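Cephalosporin acylase (Bacillus halodurans, PDB 2NLZ) probably acts as an amide-cleaving acylase of the gamma-glutamyltranspeptidase family in the Ntn-hydrolase clan. Local coordinates at residues I257-Y262 and V451-I456; Q431-F436 and I514-P519. The protein carries 1 engineered substitution. All blocks are in the same frame, centred on the assembly; numbering follows the deposited sequence.

Contact 1: I257-Y262 and V451-I456; sequences IDYRGY and VMMNTI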
ATOM      1  N   ILE D 257       9.362   1.615 -36.355  1.00 36.02           N
ATOM      2  CA  ILE D 257       8.469   2.743 -36.243  1.00 34.02           C
ATOM      3  C   ILE D 257       9.302   3.808 -35.555  1.00 40.05           C
ATOM      4  O   ILE D 257      10.144   3.478 -34.711  1.00 43.45           O
ATOM      5  CB  ILE D 257       7.218   2.356 -35.390  1.00 37.21           C
ATOM      6  CG1 ILE D 257       6.082   1.850 -36.291  1.00 43.09           C
ATOM      7  CG2 ILE D 257       6.755   3.500 -34.462  1.00 34.00           C
ATOM      8  CD1 ILE D 257       5.804   2.718 -37.520  1.00 65.89           C
ATOM      9  N   ASP D 258       9.115   5.073 -35.934  1.00 41.16           N
ATOM     10  CA  ASP D 258       9.707   6.160 -35.171  1.00 35.77           C
ATOM     11  C   ASP D 258       8.777   6.469 -34.018  1.00 34.57           C
ATOM     12  O   ASP D 258       7.665   6.942 -34.236  1.00 32.14           O
ATOM     13  CB  ASP D 258       9.917   7.407 -36.023  1.00 40.24           C
ATOM     14  CG  ASP D 258      10.691   8.495 -35.286  1.00 42.16           C
ATOM     15  OD1 ASP D 258      10.119   9.154 -34.384  1.00 36.79           O
ATOM     16  OD2 ASP D 258      11.876   8.699 -35.620  1.00 50.75           O
ATOM     17  N   TYR D 259       9.219   6.173 -32.800  1.00 35.06           N
ATOM     18  CA  TYR D 259       8.443   6.526 -31.612  1.00 30.54           C
ATOM     19  C   TYR D 259       9.159   7.597 -30.790  1.00 30.08           C
ATOM     20  O   TYR D 259      10.001   7.300 -29.928  1.00 27.10           O
ATOM     21  CB  TYR D 259       8.087   5.296 -30.758  1.00 25.60           C
ATOM     22  CG  TYR D 259       7.016   5.599 -29.737  1.00 28.88           C
ATOM     23  CD1 TYR D 259       5.681   5.678 -30.115  1.00 25.18           C
ATOM     24  CD2 TYR D 259       7.342   5.840 -28.402  1.00 33.18           C
ATOM     25  CE1 TYR D 259       4.694   5.981 -29.194  1.00 30.22           C
ATOM     26  CE2 TYR D 259       6.367   6.144 -27.473  1.00 30.41           C
ATOM     27  CZ  TYR D 259       5.037   6.213 -27.874  1.00 32.48           C
ATOM     28  OH  TYR D 259       4.039   6.515 -26.962  1.00 23.73           O
ATOM     29  N   ARG D 260       8.803   8.849 -31.090  1.00 36.34           N
ATOM     30  CA  ARG D 260       9.295  10.033 -30.382  1.00 36.71           C
ATOM     31  C   ARG D 260      10.814  10.129 -30.405  1.00 37.27           C
ATOM     32  O   ARG D 260      11.443  10.410 -29.379  1.00 34.53           O
ATOM     33  CB  ARG D 260       8.751  10.076 -28.946  1.00 35.64           C
ATOM     34  CG  ARG D 260       7.334   9.560 -28.855  1.00 38.79           C
ATOM     35  CD  ARG D 260       6.594  10.137 -27.703  1.00 38.16           C
ATOM     36  NE  ARG D 260       5.285   9.509 -27.554  1.00 38.79           N
ATOM     37  CZ  ARG D 260       4.169   9.977 -28.098  1.00 42.15           C
ATOM     38  NH1 ARG D 260       4.201  11.080 -28.834  1.00 36.15           N
ATOM     39  NH2 ARG D 260       3.020   9.343 -27.905  1.00 45.42           N
ATOM     40  N   GLY D 261      11.384   9.884 -31.589  1.00 38.47           N
ATOM     41  CA  GLY D 261      12.831   9.988 -31.816  1.00 41.94           C
ATOM     42  C   GLY D 261      13.557   8.656 -31.826  1.00 43.31           C
ATOM     43  O   GLY D 261      14.550   8.477 -32.550  1.00 40.09           O
ATOM     44  N   TYR D 262      13.062   7.733 -31.001  1.00 35.95           N
ATOM     45  CA  TYR D 262      13.570   6.370 -30.931  1.00 34.08           C
ATOM     46  C   TYR D 262      12.990   5.557 -32.086  1.00 35.29           C
ATOM     47  O   TYR D 262      12.001   5.960 -32.709  1.00 36.15           O
ATOM     48  CB  TYR D 262      13.165   5.719 -29.602  1.00 34.99           C
ATOM     49  CG  TYR D 262      13.824   6.311 -28.368  1.00 33.45           C
ATOM     50  CD1 TYR D 262      14.917   5.682 -27.777  1.00 33.24           C
ATOM     51  CD2 TYR D 262      13.345   7.493 -27.788  1.00 37.93           C
ATOM     52  CE1 TYR D 262      15.525   6.214 -26.649  1.00 41.91           C
ATOM     53  CE2 TYR D 262      13.947   8.035 -26.655  1.00 33.52           C
ATOM     54  CZ  TYR D 262      15.037   7.387 -26.094  1.00 38.60           C
ATOM     55  OH  TYR D 262      15.650   7.899 -24.975  1.00 40.70           O
ATOM     56  N   VAL D 451       6.291  -1.632 -22.023  1.00 20.70           N
ATOM     57  CA  VAL D 451       7.697  -1.318 -21.706  1.00 21.97           C
ATOM     58  C   VAL D 451       8.227  -0.169 -22.560  1.00 24.63           C
ATOM     59  O   VAL D 451       9.024   0.638 -22.075  1.00 21.94           O
ATOM     60  CB  VAL D 451       8.693  -2.531 -21.760  1.00 12.78           C
ATOM     61  CG1 VAL D 451       8.211  -3.691 -20.913  1.00 13.34           C
ATOM     62  CG2 VAL D 451       8.948  -2.978 -23.175  1.00 31.67           C
ATOM     63  N   MET D 452       7.767  -0.078 -23.811  1.00 21.02           N
ATOM     64  CA  MET D 452       8.215   1.004 -24.695  1.00 25.38           C
ATOM     65  C   MET D 452       7.737   2.365 -24.209  1.00 24.52           C
ATOM     66  O   MET D 452       8.504   3.336 -24.184  1.00 26.56           O
ATOM     67  CB  MET D 452       7.828   0.762 -26.165  1.00 17.66           C
ATOM     68  CG  MET D 452       8.748  -0.219 -26.926  1.00 15.02           C
ATOM     69  SD  MET D 452      10.503   0.212 -26.850  1.00 24.42           S
ATOM     70  CE  MET D 452      11.100  -0.674 -25.407  1.00 15.19           C
ATOM     71  N   MET D 453       6.480   2.430 -23.791  1.00 21.81           N
ATOM     72  CA  MET D 453       5.946   3.678 -23.254  1.00 24.44           C
ATOM     73  C   MET D 453       6.505   3.989 -21.865  1.00 25.59           C
ATOM     74  O   MET D 453       6.775   5.146 -21.549  1.00 23.18           O
ATOM     75  CB  MET D 453       4.432   3.640 -23.242  1.00 20.09           C
ATOM     76  CG  MET D 453       3.864   3.686 -24.615  1.00 23.58           C
ATOM     77  SD  MET D 453       2.210   4.329 -24.540  1.00 34.23           S
ATOM     78  CE  MET D 453       1.351   2.919 -25.142  1.00 27.08           C
ATOM     79  N   ASN D 454       6.703   2.953 -21.053  1.00 21.93           N
ATOM     80  CA  ASN D 454       7.365   3.106 -19.758  1.00 21.11           C
ATOM     81  C   ASN D 454       8.778   3.652 -19.910  1.00 20.39           C
ATOM     82  O   ASN D 454       9.261   4.396 -19.064  1.00 17.52           O
ATOM     83  CB  ASN D 454       7.401   1.774 -19.004  1.00 18.60           C
ATOM     84  CG  ASN D 454       6.020   1.309 -18.560  1.00 27.22           C
ATOM     85  OD1 ASN D 454       5.039   2.047 -18.645  1.00 22.22           O
ATOM     86  ND2 ASN D 454       5.938   0.060 -18.100  1.00 13.26           N
ATOM     87  N   THR D 455       9.440   3.283 -20.996  1.00 23.10           N
ATOM     88  CA  THR D 455      10.811   3.705 -21.225  1.00 25.42           C
ATOM     89  C   THR D 455      10.909   5.065 -21.904  1.00 26.08           C
ATOM     90  O   THR D 455      11.540   5.989 -21.376  1.00 33.28           O
ATOM     91  CB  THR D 455      11.588   2.644 -22.012  1.00 22.32           C
ATOM     92  OG1 THR D 455      11.547   1.420 -21.273  1.00 17.12           O
ATOM     93  CG2 THR D 455      13.036   3.046 -22.174  1.00 25.84           C
ATOM     94  N   ILE D 456      10.259   5.192 -23.055  1.00 22.84           N
ATOM     95  CA  ILE D 456      10.361   6.408 -23.863  1.00 21.27           C
ATOM     96  C   ILE D 456       9.514   7.551 -23.296  1.00 24.06           C
ATOM     97  O   ILE D 456      10.016   8.648 -23.037  1.00 24.47           O
ATOM     98  CB  ILE D 456      10.028   6.124 -25.352  1.00 18.48           C
ATOM     99  CG1 ILE D 456      11.098   5.205 -25.969  1.00 18.48           C
ATOM    100  CG2 ILE D 456       9.869   7.420 -26.136  1.00 22.17           C
ATOM    101  CD1 ILE D 456      10.559   4.244 -27.023  1.00 23.21           C
TER
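With CG1 turned anti to its carbonyl carbon (chi1 -66°), Ile456 lays that branch over Tyr262 and brings CG2 to Tyr259, whose own CG stands anti to the backbone N (chi1 -166°). The two aromatic contacts differ. Ile456 CG1 makes a CH-pi contact over one face of the Tyr262 ring, 3.9 Å from its centroid and 21° off the normal. Ile456 CG2 instead meets Tyr259 near the ring plane, at the edge, 3.7 Å from CD2. Farther out, the hydroxyl OH of Tyr259 lies 3.7 Å from Met453 CG, one helical turn back. The phenol oxygen also has polar partners: Arg260 NH2 donates to Tyr259 OH at 3.2 Å, tilted from the guanidinium plane, and Asp457 OD2 hydrogen-bonds to it while Asp457 OD1 forms a salt bridge with Arg260 NE. Replacing Tyr259 with an alanine would probably open a gap beside Ile456 and cost Arg260 NH2 and Asp457 OD2 their shared hydroxyl partner. Both tyrosines flank a type I' turn closing a tight hairpin, with Gly261 in a conformation suited to glycine; Asp258 OD1 accepts from Gly261 N in an Asx motif. The hairpin tip, between strands 250-259 and 262-266, thus packs against helix 444-457 near its C-terminal end, with Leu426 of strand 424-428 touching both Tyr262 and Ile456, and helix 274-283 touching Tyr259.

Contact 2: Q431-F436 and I514-P519; sequences QPIGPF and IIWRDP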
ATOM      1  N   GLN D 431      22.018   4.385 -33.248  1.00 47.14           N
ATOM      2  CA  GLN D 431      22.789   3.847 -32.138  1.00 41.56           C
ATOM      3  C   GLN D 431      21.928   2.773 -31.468  1.00 36.28           C
ATOM      4  O   GLN D 431      20.704   2.921 -31.376  1.00 34.32           O
ATOM      5  CB  GLN D 431      23.158   4.950 -31.137  1.00 47.20           C
ATOM      6  CG  GLN D 431      24.100   6.027 -31.677  1.00 67.46           C
ATOM      7  CD  GLN D 431      25.484   5.490 -31.992  1.00 78.57           C
ATOM      8  OE1 GLN D 431      26.041   4.687 -31.240  1.00 85.40           O
ATOM      9  NE2 GLN D 431      26.047   5.932 -33.109  1.00 80.01           N
ATOM     10  N   PRO D 432      22.556   1.676 -31.011  1.00 33.07           N
ATOM     11  CA  PRO D 432      21.766   0.660 -30.343  1.00 31.47           C
ATOM     12  C   PRO D 432      21.539   1.052 -28.889  1.00 29.98           C
ATOM     13  O   PRO D 432      22.483   1.460 -28.187  1.00 38.10           O
ATOM     14  CB  PRO D 432      22.667  -0.566 -30.406  1.00 24.30           C
ATOM     15  CG  PRO D 432      24.040  -0.010 -30.301  1.00 33.74           C
ATOM     16  CD  PRO D 432      23.986   1.313 -31.051  1.00 37.60           C
ATOM     17  N   ILE D 433      20.296   0.959 -28.437  1.00 28.49           N
ATOM     18  CA  ILE D 433      20.094   1.096 -27.003  1.00 32.21           C
ATOM     19  C   ILE D 433      19.806  -0.260 -26.333  1.00 27.49           C
ATOM     20  O   ILE D 433      20.202  -0.472 -25.191  1.00 33.16           O
ATOM     21  CB  ILE D 433      19.175   2.288 -26.580  1.00 32.60           C
ATOM     22  CG1 ILE D 433      17.716   1.894 -26.546  1.00 44.13           C
ATOM     23  CG2 ILE D 433      19.398   3.544 -27.463  1.00 20.42           C
ATOM     24  CD1 ILE D 433      16.930   2.872 -25.736  1.00 72.83           C
ATOM     25  N   GLY D 434      19.176  -1.191 -27.045  1.00 19.44           N
ATOM     26  CA  GLY D 434      19.137  -2.560 -26.525  1.00 18.58           C
ATOM     27  C   GLY D 434      17.999  -3.521 -26.827  1.00 20.51           C
ATOM     28  O   GLY D 434      17.012  -3.180 -27.500  1.00 19.73           O
ATOM     29  N   PRO D 435      18.148  -4.762 -26.338  1.00 22.76           N
ATOM     30  CA  PRO D 435      17.126  -5.787 -26.484  1.00 24.54           C
ATOM     31  C   PRO D 435      16.097  -5.753 -25.351  1.00 21.94           C
ATOM     32  O   PRO D 435      16.433  -5.436 -24.200  1.00 23.05           O
ATOM     33  CB  PRO D 435      17.933  -7.079 -26.444  1.00 16.39           C
ATOM     34  CG  PRO D 435      19.112  -6.751 -25.567  1.00 25.23           C
ATOM     35  CD  PRO D 435      19.341  -5.264 -25.634  1.00 19.19           C
ATOM     36  N   PHE D 436      14.852  -6.060 -25.701  1.00 20.41           N
ATOM     37  CA  PHE D 436      13.780  -6.176 -24.728  1.00 20.36           C
ATOM     38  C   PHE D 436      12.790  -7.214 -25.235  1.00 21.51           C
ATOM     39  O   PHE D 436      12.767  -7.524 -26.430  1.00 26.73           O
ATOM     40  CB  PHE D 436      13.085  -4.827 -24.508  1.00 16.78           C
ATOM     41  CG  PHE D 436      12.260  -4.366 -25.680  1.00 18.96           C
ATOM     42  CD1 PHE D 436      12.829  -3.608 -26.675  1.00 22.01           C
ATOM     43  CD2 PHE D 436      10.909  -4.684 -25.773  1.00 27.23           C
ATOM     44  CE1 PHE D 436      12.086  -3.185 -27.739  1.00 26.32           C
ATOM     45  CE2 PHE D 436      10.158  -4.265 -26.842  1.00 29.71           C
ATOM     46  CZ  PHE D 436      10.747  -3.511 -27.826  1.00 29.64           C
ATOM     47  N   ILE D 514      15.156  -6.657 -19.884  1.00 23.06           N
ATOM     48  CA  ILE D 514      15.619  -5.470 -20.566  1.00 17.42           C
ATOM     49  C   ILE D 514      17.103  -5.292 -20.264  1.00 21.83           C
ATOM     50  O   ILE D 514      17.534  -5.443 -19.124  1.00 24.05           O
ATOM     51  CB  ILE D 514      14.825  -4.207 -20.107  1.00 22.71           C
ATOM     52  CG1 ILE D 514      13.392  -4.221 -20.661  1.00 19.36           C
ATOM     53  CG2 ILE D 514      15.518  -2.925 -20.542  1.00 10.24           C
ATOM     54  CD1 ILE D 514      12.447  -3.200 -20.016  1.00 21.45           C
ATOM     55  N   ILE D 515      17.876  -5.013 -21.311  1.00 25.90           N
ATOM     56  CA  ILE D 515      19.221  -4.463 -21.170  1.00 24.06           C
ATOM     57  C   ILE D 515      19.301  -3.184 -22.013  1.00 19.67           C
ATOM     58  O   ILE D 515      19.090  -3.241 -23.226  1.00 21.25           O
ATOM     59  CB  ILE D 515      20.325  -5.454 -21.623  1.00 17.60           C
ATOM     60  CG1 ILE D 515      20.298  -6.730 -20.791  1.00 23.35           C
ATOM     61  CG2 ILE D 515      21.686  -4.837 -21.453  1.00 13.08           C
ATOM     62  CD1 ILE D 515      21.269  -7.783 -21.266  1.00 29.25           C
ATOM     63  N   TRP D 516      19.582  -2.045 -21.380  1.00 14.72           N
ATOM     64  CA  TRP D 516      19.844  -0.810 -22.122  1.00 18.43           C
ATOM     65  C   TRP D 516      21.320  -0.420 -22.091  1.00 27.51           C
ATOM     66  O   TRP D 516      21.965  -0.448 -21.044  1.00 29.91           O
ATOM     67  CB  TRP D 516      19.009   0.397 -21.643  1.00 17.61           C
ATOM     68  CG  TRP D 516      17.486   0.304 -21.692  1.00 21.66           C
ATOM     69  CD1 TRP D 516      16.628   0.838 -20.782  1.00 18.47           C
ATOM     70  CD2 TRP D 516      16.663  -0.330 -22.690  1.00 16.76           C
ATOM     71  NE1 TRP D 516      15.328   0.567 -21.125  1.00 26.23           N
ATOM     72  CE2 TRP D 516      15.314  -0.146 -22.294  1.00 22.71           C
ATOM     73  CE3 TRP D 516      16.930  -1.036 -23.874  1.00 21.92           C
ATOM     74  CZ2 TRP D 516      14.227  -0.646 -23.039  1.00 12.29           C
ATOM     75  CZ3 TRP D 516      15.845  -1.542 -24.623  1.00 28.21           C
ATOM     76  CH2 TRP D 516      14.513  -1.338 -24.200  1.00 21.33           C
ATOM     77  N   ARG D 517      21.844  -0.051 -23.255  1.00 31.21           N
ATOM     78  CA  ARG D 517      23.191   0.470 -23.357  1.00 34.56           C
ATOM     79  C   ARG D 517      23.168   1.971 -23.597  1.00 36.94           C
ATOM     80  O   ARG D 517      22.550   2.446 -24.554  1.00 34.88           O
ATOM     81  CB  ARG D 517      23.944  -0.193 -24.500  1.00 42.52           C
ATOM     82  CG  ARG D 517      25.169   0.609 -24.902  1.00 50.34           C
ATOM     83  CD  ARG D 517      25.647   0.344 -26.316  1.00 59.63           C
ATOM     84  NE  ARG D 517      26.837  -0.466 -26.215  1.00 65.11           N
ATOM     85  CZ  ARG D 517      28.092  -0.065 -26.361  1.00 69.53           C
ATOM     86  NH1 ARG D 517      29.040  -0.968 -26.172  1.00 65.38           N
ATOM     87  NH2 ARG D 517      28.411   1.182 -26.703  1.00 64.71           N
ATOM     88  N   ASP D 518      23.849   2.708 -22.722  1.00 44.98           N
ATOM     89  CA  ASP D 518      24.080   4.138 -22.907  1.00 49.22           C
ATOM     90  C   ASP D 518      25.036   4.337 -24.087  1.00 54.51           C
ATOM     91  O   ASP D 518      26.155   3.830 -24.059  1.00 52.70           O
ATOM     92  CB  ASP D 518      24.679   4.726 -21.631  1.00 49.89           C
ATOM     93  CG  ASP D 518      24.668   6.239 -21.620  1.00 55.51           C
ATOM     94  OD1 ASP D 518      23.977   6.806 -20.750  1.00 63.46           O
ATOM     95  OD2 ASP D 518      25.356   6.858 -22.462  1.00 56.68           O
ATOM     96  N   PRO D 519      24.596   5.076 -25.129  1.00 61.17           N
ATOM     97  CA  PRO D 519      25.407   5.211 -26.346  1.00 65.52           C
ATOM     98  C   PRO D 519      26.706   6.009 -26.149  1.00 71.16           C
ATOM     99  O   PRO D 519      27.689   5.753 -26.848  1.00 68.75           O
ATOM    100  CB  PRO D 519      24.466   5.921 -27.325  1.00 62.21           C
ATOM    101  CG  PRO D 519      23.500   6.645 -26.465  1.00 64.39           C
ATOM    102  CD  PRO D 519      23.329   5.823 -25.224  1.00 61.67           C
TER
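Ile433 O takes the N-H of Arg517 at 2.6 Å, in the plane of its carbonyl, and is also approached by Trp516 CA at 3.1 Å in a CA-H...O contact. A second rung follows along the strands: Ile515 N donates to Pro435 O at 3.3 Å, nearly straight (N-H...O angle 171°). Between these rungs Gly434 CA points its hydrogen at Ile515 O. The strands run antiparallel (170°), and Phe436 and Ile514 form a non-hydrogen-bonded pair, where Phe436 CB rests 3.9 Å from Ile514 CG1. Ile433 and Gly434 together face Leu426 of the strand on the other flank, a classic beta bulge. A side chain at Gly434 would probably run into Ile515 O and the Trp516 ring.

The Trp516 indole carries much of the apolar contact. Its rim comes edge-on to Gly434 CA and to Phe436 CD1, the latter 3.8 Å from Trp516 CH2, while Ile514 CG2, from the same strand, covers the centre of one indole face. Phe436 reaches the tryptophan with CG between its backbone N and carbonyl carbon (chi1 70°), and Ile433 CG1 touches Trp516 CE3 at 4.0 Å. Phe436 and Trp516 pack on helix 444-457, whereas on the opposite face of the pair Pro435 and Ile515 meet strand 359-365, consistent with the alpha-beta-beta-alpha sandwich of Ntn hydrolases. Where strand 431-438 begins, Pro519 CB comes near Gln431 CB, a loose contact, since Pro519 is poorly ordered.

From the N terminus the chain meets the 257-262 hairpin first, then strand segment 431-436, then helix segment 451-456, and last 514-519. Contact 1 closes a loop of 188 residues and contact 2 one of 77; because their segments alternate, the loops cross. Strand 431-438 leads into helix 444-457, so the second contact's first strand and the first contact's helix are neighbours in sequence. Their side chains also meet: Met452 CE lies 3.6 Å from Phe436 CE1, and Thr455 CG2 is 3.5 Å from Trp516 NE1. Helix 444-457 thus rests on strands 431-438 and 512-517 and, at its C-terminal end, on the hairpin of strands 250-259 and 262-266.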